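Local coordinates for protein tryptophane-5-halogenase (Microbispora sp. ATCC PTA-5024, PDB 5UAO) that probably catalyses the FAD-dependent chlorination of tryptophan at C5 in the lanthipeptide NAI-107 during its biosynthesis, at residues L401-R406 and E463-L468; L432-A437 and R449-G454. All blocks are in the same frame, centred on the assembly; numbering follows the deposited sequence.

Contact 1 (L401-R406 and E463-L468)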
loop_
_atom_site.group_PDB
_atom_site.type_symbol
_atom_site.label_atom_id
_atom_site.label_comp_id
_atom_site.label_asym_id
_atom_site.label_seq_id
_atom_site.Cartn_x
_atom_site.Cartn_y
_atom_site.Cartn_z
ATOM N N LEU A 401 10.949 3.528 -14.512
ATOM C CA LEU A 401 11.639 4.030 -15.665
ATOM C C LEU A 401 13.017 3.387 -15.805
ATOM O O LEU A 401 13.485 3.195 -16.944
ATOM C CB LEU A 401 11.814 5.546 -15.656
ATOM C CG LEU A 401 10.481 6.323 -15.757
ATOM C CD1 LEU A 401 10.743 7.826 -15.719
ATOM C CD2 LEU A 401 9.841 6.002 -17.071
ATOM N N SER A 402 13.684 3.134 -14.675
ATOM C CA SER A 402 15.048 2.547 -14.725
ATOM C C SER A 402 15.078 1.231 -15.560
ATOM O O SER A 402 16.030 0.972 -16.277
ATOM C CB SER A 402 15.597 2.305 -13.289
ATOM O OG SER A 402 15.186 1.084 -12.621
ATOM N N ILE A 403 14.039 0.412 -15.461
ATOM C CA ILE A 403 14.020 -0.854 -16.196
ATOM C C ILE A 403 13.709 -0.662 -17.667
ATOM O O ILE A 403 13.878 -1.620 -18.413
ATOM C CB ILE A 403 13.122 -1.926 -15.535
ATOM C CG1 ILE A 403 11.649 -1.535 -15.581
ATOM C CG2 ILE A 403 13.537 -2.118 -14.123
ATOM C CD1 ILE A 403 10.763 -2.624 -16.010
ATOM N N HIS A 404 13.215 0.523 -18.098
ATOM C CA HIS A 404 13.071 0.806 -19.544
ATOM C C HIS A 404 14.464 0.961 -20.177
ATOM O O HIS A 404 14.668 0.709 -21.370
ATOM C CB HIS A 404 12.323 2.087 -19.825
ATOM C CG HIS A 404 10.891 2.107 -19.366
ATOM N ND1 HIS A 404 10.500 1.836 -18.082
ATOM C CD2 HIS A 404 9.760 2.421 -20.031
ATOM C CE1 HIS A 404 9.186 1.985 -17.964
ATOM N NE2 HIS A 404 8.720 2.373 -19.129
ATOM N N TYR A 405 15.440 1.414 -19.375
ATOM C CA TYR A 405 16.787 1.649 -19.848
ATOM C C TYR A 405 17.724 0.475 -19.734
ATOM O O TYR A 405 18.417 0.145 -20.704
ATOM C CB TYR A 405 17.427 2.880 -19.157
ATOM C CG TYR A 405 17.038 4.193 -19.824
ATOM C CD1 TYR A 405 17.680 4.623 -20.974
ATOM C CD2 TYR A 405 15.961 4.953 -19.334
ATOM C CE1 TYR A 405 17.311 5.776 -21.583
ATOM C CE2 TYR A 405 15.595 6.116 -19.920
ATOM C CZ TYR A 405 16.273 6.504 -21.053
ATOM O OH TYR A 405 15.924 7.609 -21.655
ATOM N N ARG A 406 17.709 -0.207 -18.585
ATOM C CA ARG A 406 18.647 -1.292 -18.292
ATOM C C ARG A 406 18.510 -2.442 -19.288
ATOM O O ARG A 406 19.495 -3.153 -19.539
ATOM C CB ARG A 406 18.330 -1.834 -16.899
ATOM C CG ARG A 406 19.244 -2.939 -16.403
ATOM C CD ARG A 406 20.552 -2.340 -15.991
ATOM N NE ARG A 406 21.583 -3.340 -15.847
ATOM C CZ ARG A 406 22.556 -3.289 -14.928
ATOM N NH1 ARG A 406 22.621 -2.311 -14.035
ATOM N NH2 ARG A 406 23.460 -4.239 -14.877
ATOM N N GLU A 463 1.227 -4.804 -13.727
ATOM C CA GLU A 463 0.976 -5.036 -15.160
ATOM C C GLU A 463 1.940 -4.208 -16.033
ATOM O O GLU A 463 2.420 -4.658 -17.054
ATOM C CB GLU A 463 -0.535 -4.832 -15.538
ATOM C CG GLU A 463 -1.170 -3.463 -15.326
ATOM C CD GLU A 463 -1.616 -3.151 -13.869
ATOM O OE1 GLU A 463 -1.282 -3.929 -12.955
ATOM O OE2 GLU A 463 -2.288 -2.102 -13.623
ATOM N N GLY A 464 2.263 -2.999 -15.612
ATOM C CA GLY A 464 3.163 -2.181 -16.376
ATOM C C GLY A 464 4.578 -2.729 -16.319
ATOM O O GLY A 464 5.302 -2.766 -17.328
ATOM N N VAL A 465 4.977 -3.154 -15.136
ATOM C CA VAL A 465 6.323 -3.782 -14.959
ATOM C C VAL A 465 6.424 -5.064 -15.803
ATOM O O VAL A 465 7.402 -5.254 -16.549
ATOM C CB VAL A 465 6.616 -4.107 -13.481
ATOM C CG1 VAL A 465 7.968 -4.830 -13.334
ATOM C CG2 VAL A 465 6.632 -2.791 -12.666
ATOM N N ASP A 466 5.420 -5.919 -15.720
ATOM C CA ASP A 466 5.389 -7.143 -16.532
ATOM C C ASP A 466 5.490 -6.828 -18.048
ATOM O O ASP A 466 6.200 -7.497 -18.781
ATOM C CB ASP A 466 4.097 -7.878 -16.286
ATOM C CG ASP A 466 4.122 -8.816 -15.021
ATOM O OD1 ASP A 466 5.184 -9.333 -14.530
ATOM O OD2 ASP A 466 2.991 -9.098 -14.571
ATOM N N THR A 467 4.799 -5.802 -18.511
ATOM C CA THR A 467 4.747 -5.563 -19.947
ATOM C C THR A 467 6.103 -5.112 -20.442
ATOM O O THR A 467 6.564 -5.590 -21.462
ATOM C CB THR A 467 3.640 -4.556 -20.324
ATOM O OG1 THR A 467 2.393 -5.050 -19.862
ATOM C CG2 THR A 467 3.578 -4.292 -21.810
ATOM N N LEU A 468 6.753 -4.227 -19.695
ATOM C CA LEU A 468 8.042 -3.700 -20.059
ATOM C C LEU A 468 9.086 -4.786 -20.035
ATOM O O LEU A 468 9.897 -4.864 -20.937
ATOM C CB LEU A 468 8.505 -2.518 -19.149
ATOM C CG LEU A 468 8.156 -1.185 -19.775
ATOM C CD1 LEU A 468 8.923 -0.887 -21.088
ATOM C CD2 LEU A 468 6.675 -1.099 -20.046
#
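The imidazole of His404 lies between two leucines. Leu468 covers one face, its CG sitting 3.8 Å from the ring centroid and 18° off the normal in a CH-pi contact, while CD1 reaches His404 CD2 at 3.6 Å. The opposite face carries Leu401 CD2, from one turn earlier in its own helix, displaced toward the rim. ND1 is hydrogen-bonded to Phe400 O and NE2 to Glu355 OE2, so both nitrogens help fix the ring's rotation, and Phe400 adds an edge-to-face ring contact. With an alanine at His404, Leu468 would probably lose the surface it rests on and Glu355 its imidazole partner. Beside the ring, Ile403 sends CG1 between its backbone N and carbonyl carbon (chi1 67°), and CD1 then meets Leu468 CB at 3.9 Å and, more loosely, Val465 CG1 at 4.5 Å. Within 463-468, Thr467 OG1 and Thr467 N approach Glu463 O from opposite faces of its carbonyl plane, the hydroxyl at 2.8 Å. The axes of the two segments come within 10.3 Å of each other at an angle of 5°: this is buried, near-parallel helix-helix packing in the helical part of the tryptophan halogenase chain, with the His404 side chain about 13 Å from bound FAD.

Contact 2 (L432-A437 and R449-G454); sequences LRLFAA and RYLADG
Leu434 meets Leu451 and Ala452 where two consecutive short helices, 429-437 and 446-453, pack together in the helical part of the halogenase, beside the second subunit. Across the segments the interaction is purely apolar and small, burying 79 Å² in all, and Leu434 supplies the whole of one side. Its CG stands beside the backbone N, anti to the carbonyl carbon (chi1 -73°), and the extended branch CD1 does the touching. Leu451 takes a different first torsion, its CG anti to the backbone N (chi1 -170°), and the two leucine side chains cross at about a right angle. The nearest CA atoms, Leu434 CA and Ala452 CA, are 7.9 Å apart, and side chains fill the space between. Backbone hydrogen bonds hold each helix on its own account: Ala436 N to Leu432 O at 3.0 Å in the first, Asp453 N to Arg449 O at 2.9 Å in the second. Charged groups act outside this apolar contact. Arg433 forms salt bridges with Glu429 and with Asp384 of the second subunit, whose Pro382 also packs on Leu434. In the same chain, Leu462 of helix 461-471 lies against Ala452. The touching itself comes down to one methyl facing two: Leu434 CD1 is 4.2 Å from Leu451 CD2 and 4.3 Å from Ala452 CB.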
loop_
_atom_site.group_PDB
_atom_site.type_symbol
_atom_site.label_atom_id
_atom_site.label_comp_id
_atom_site.label_asym_id
_atom_site.label_seq_id
_atom_site.Cartn_x
_atom_site.Cartn_y
_atom_site.Cartn_z
ATOM N N LEU A 432 12.661 -7.639 -9.521
ATOM C CA LEU A 432 13.200 -8.337 -10.734
ATOM C C LEU A 432 13.574 -9.802 -10.476
ATOM O O LEU A 432 13.382 -10.671 -11.362
ATOM C CB LEU A 432 14.408 -7.643 -11.325
ATOM C CG LEU A 432 14.140 -6.205 -11.812
ATOM C CD1 LEU A 432 15.412 -5.518 -12.275
ATOM C CD2 LEU A 432 13.078 -6.114 -12.895
ATOM N N ARG A 433 14.053 -10.073 -9.264
ATOM C CA ARG A 433 14.413 -11.446 -8.839
ATOM C C ARG A 433 13.202 -12.290 -8.694
ATOM O O ARG A 433 13.243 -13.511 -9.021
ATOM C CB ARG A 433 15.217 -11.461 -7.543
ATOM C CG ARG A 433 16.565 -10.782 -7.674
ATOM C CD ARG A 433 17.620 -11.322 -6.726
ATOM N NE ARG A 433 18.711 -10.371 -6.498
ATOM C CZ ARG A 433 18.672 -9.321 -5.653
ATOM N NH1 ARG A 433 17.579 -9.030 -4.922
ATOM N NH2 ARG A 433 19.743 -8.528 -5.544
ATOM N N LEU A 434 12.090 -11.693 -8.245
ATOM C CA LEU A 434 10.811 -12.396 -8.198
ATOM C C LEU A 434 10.307 -12.758 -9.610
ATOM O O LEU A 434 9.921 -13.924 -9.907
ATOM C CB LEU A 434 9.773 -11.541 -7.527
ATOM C CG LEU A 434 9.804 -11.298 -6.002
ATOM C CD1 LEU A 434 8.538 -10.549 -5.537
ATOM C CD2 LEU A 434 9.942 -12.586 -5.202
ATOM N N PHE A 435 10.305 -11.738 -10.470
ATOM C CA PHE A 435 9.944 -11.899 -11.889
ATOM C C PHE A 435 10.651 -13.066 -12.580
ATOM O O PHE A 435 10.016 -13.897 -13.225
ATOM C CB PHE A 435 10.300 -10.636 -12.650
ATOM C CG PHE A 435 10.028 -10.718 -14.134
ATOM C CD1 PHE A 435 8.773 -10.415 -14.631
ATOM C CD2 PHE A 435 11.029 -11.033 -15.021
ATOM C CE1 PHE A 435 8.535 -10.411 -15.969
ATOM C CE2 PHE A 435 10.766 -11.053 -16.365
ATOM C CZ PHE A 435 9.509 -10.761 -16.826
ATOM N N ALA A 436 11.966 -13.101 -12.446
ATOM C CA ALA A 436 12.799 -14.109 -13.086
ATOM C C ALA A 436 12.388 -15.533 -12.739
ATOM O O ALA A 436 12.426 -16.449 -13.600
ATOM C CB ALA A 436 14.251 -13.888 -12.717
ATOM N N ALA A 437 11.990 -15.717 -11.495
ATOM C CA ALA A 437 11.693 -17.037 -10.978
ATOM C C ALA A 437 10.340 -17.486 -11.486
ATOM O O ALA A 437 9.994 -18.666 -11.385
ATOM C CB ALA A 437 11.715 -17.013 -9.433
ATOM N N ARG A 449 1.530 -11.627 -5.429
ATOM C CA ARG A 449 1.091 -10.390 -6.148
ATOM C C ARG A 449 0.975 -9.207 -5.226
ATOM O O ARG A 449 1.537 -8.143 -5.511
ATOM C CB ARG A 449 -0.242 -10.535 -6.927
ATOM C CG ARG A 449 -0.240 -11.590 -8.040
ATOM C CD ARG A 449 -1.254 -11.293 -9.143
ATOM N NE ARG A 449 -2.638 -11.201 -8.625
ATOM C CZ ARG A 449 -3.415 -12.247 -8.322
ATOM N NH1 ARG A 449 -2.978 -13.503 -8.485
ATOM N NH2 ARG A 449 -4.630 -12.036 -7.829
ATOM N N TYR A 450 0.264 -9.376 -4.118
ATOM C CA TYR A 450 0.226 -8.348 -3.083
ATOM C C TYR A 450 1.645 -7.919 -2.533
ATOM O O TYR A 450 1.929 -6.712 -2.305
ATOM C CB TYR A 450 -0.691 -8.838 -1.925
ATOM C CG TYR A 450 -1.060 -7.708 -1.021
ATOM C CD1 TYR A 450 -0.232 -7.364 0.042
ATOM C CD2 TYR A 450 -2.163 -6.886 -1.297
ATOM C CE1 TYR A 450 -0.518 -6.280 0.855
ATOM C CE2 TYR A 450 -2.446 -5.799 -0.495
ATOM C CZ TYR A 450 -1.622 -5.507 0.580
ATOM O OH TYR A 450 -1.884 -4.446 1.397
ATOM N N LEU A 451 2.541 -8.877 -2.317
ATOM C CA LEU A 451 3.886 -8.530 -1.872
ATOM C C LEU A 451 4.653 -7.726 -2.959
ATOM O O LEU A 451 5.211 -6.671 -2.695
ATOM C CB LEU A 451 4.652 -9.796 -1.490
ATOM C CG LEU A 451 5.981 -9.667 -0.775
ATOM C CD1 LEU A 451 6.193 -10.946 0.022
ATOM C CD2 LEU A 451 7.124 -9.492 -1.748
ATOM N N ALA A 452 4.608 -8.229 -4.190
ATOM C CA ALA A 452 5.241 -7.598 -5.348
ATOM C C ALA A 452 4.756 -6.163 -5.627
ATOM O O ALA A 452 5.534 -5.261 -5.955
ATOM C CB ALA A 452 4.968 -8.449 -6.540
ATOM N N ASP A 453 3.446 -6.010 -5.562
ATOM C CA ASP A 453 2.754 -4.745 -5.665
ATOM C C ASP A 453 3.477 -3.573 -5.034
ATOM O O ASP A 453 3.511 -2.496 -5.605
ATOM C CB ASP A 453 1.463 -4.847 -4.903
ATOM C CG ASP A 453 0.287 -4.601 -5.741
ATOM O OD1 ASP A 453 0.230 -3.486 -6.303
ATOM O OD2 ASP A 453 -0.590 -5.512 -5.795
ATOM N N GLY A 454 4.009 -3.777 -3.831
ATOM C CA GLY A 454 4.551 -2.693 -3.046
ATOM C C GLY A 454 5.713 -2.031 -3.728
ATOM O O GLY A 454 5.987 -0.902 -3.454
#

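From the N terminus the chain leaves helix 383-406 through 401-406, builds helices 414-422, 429-437 and 446-453, and enters helix 461-471, where 463-468 returns to the start and contact 1 closes the larger loop. Contact 2 is nested inside it, closing the short connection between 432-437 and 449-454. The centres of the two contacts lie about 13 Å apart, and the contacts touch: Asp466 OD1 packs at 3.8 Å from Phe435 CD1, and Ile403 CG2 at 4.2 Å from Leu432 CD2. Helix 461-471, half of contact 1, also touches contact 2. Together they join the end of helix 383-406 to the helices that face the second subunit.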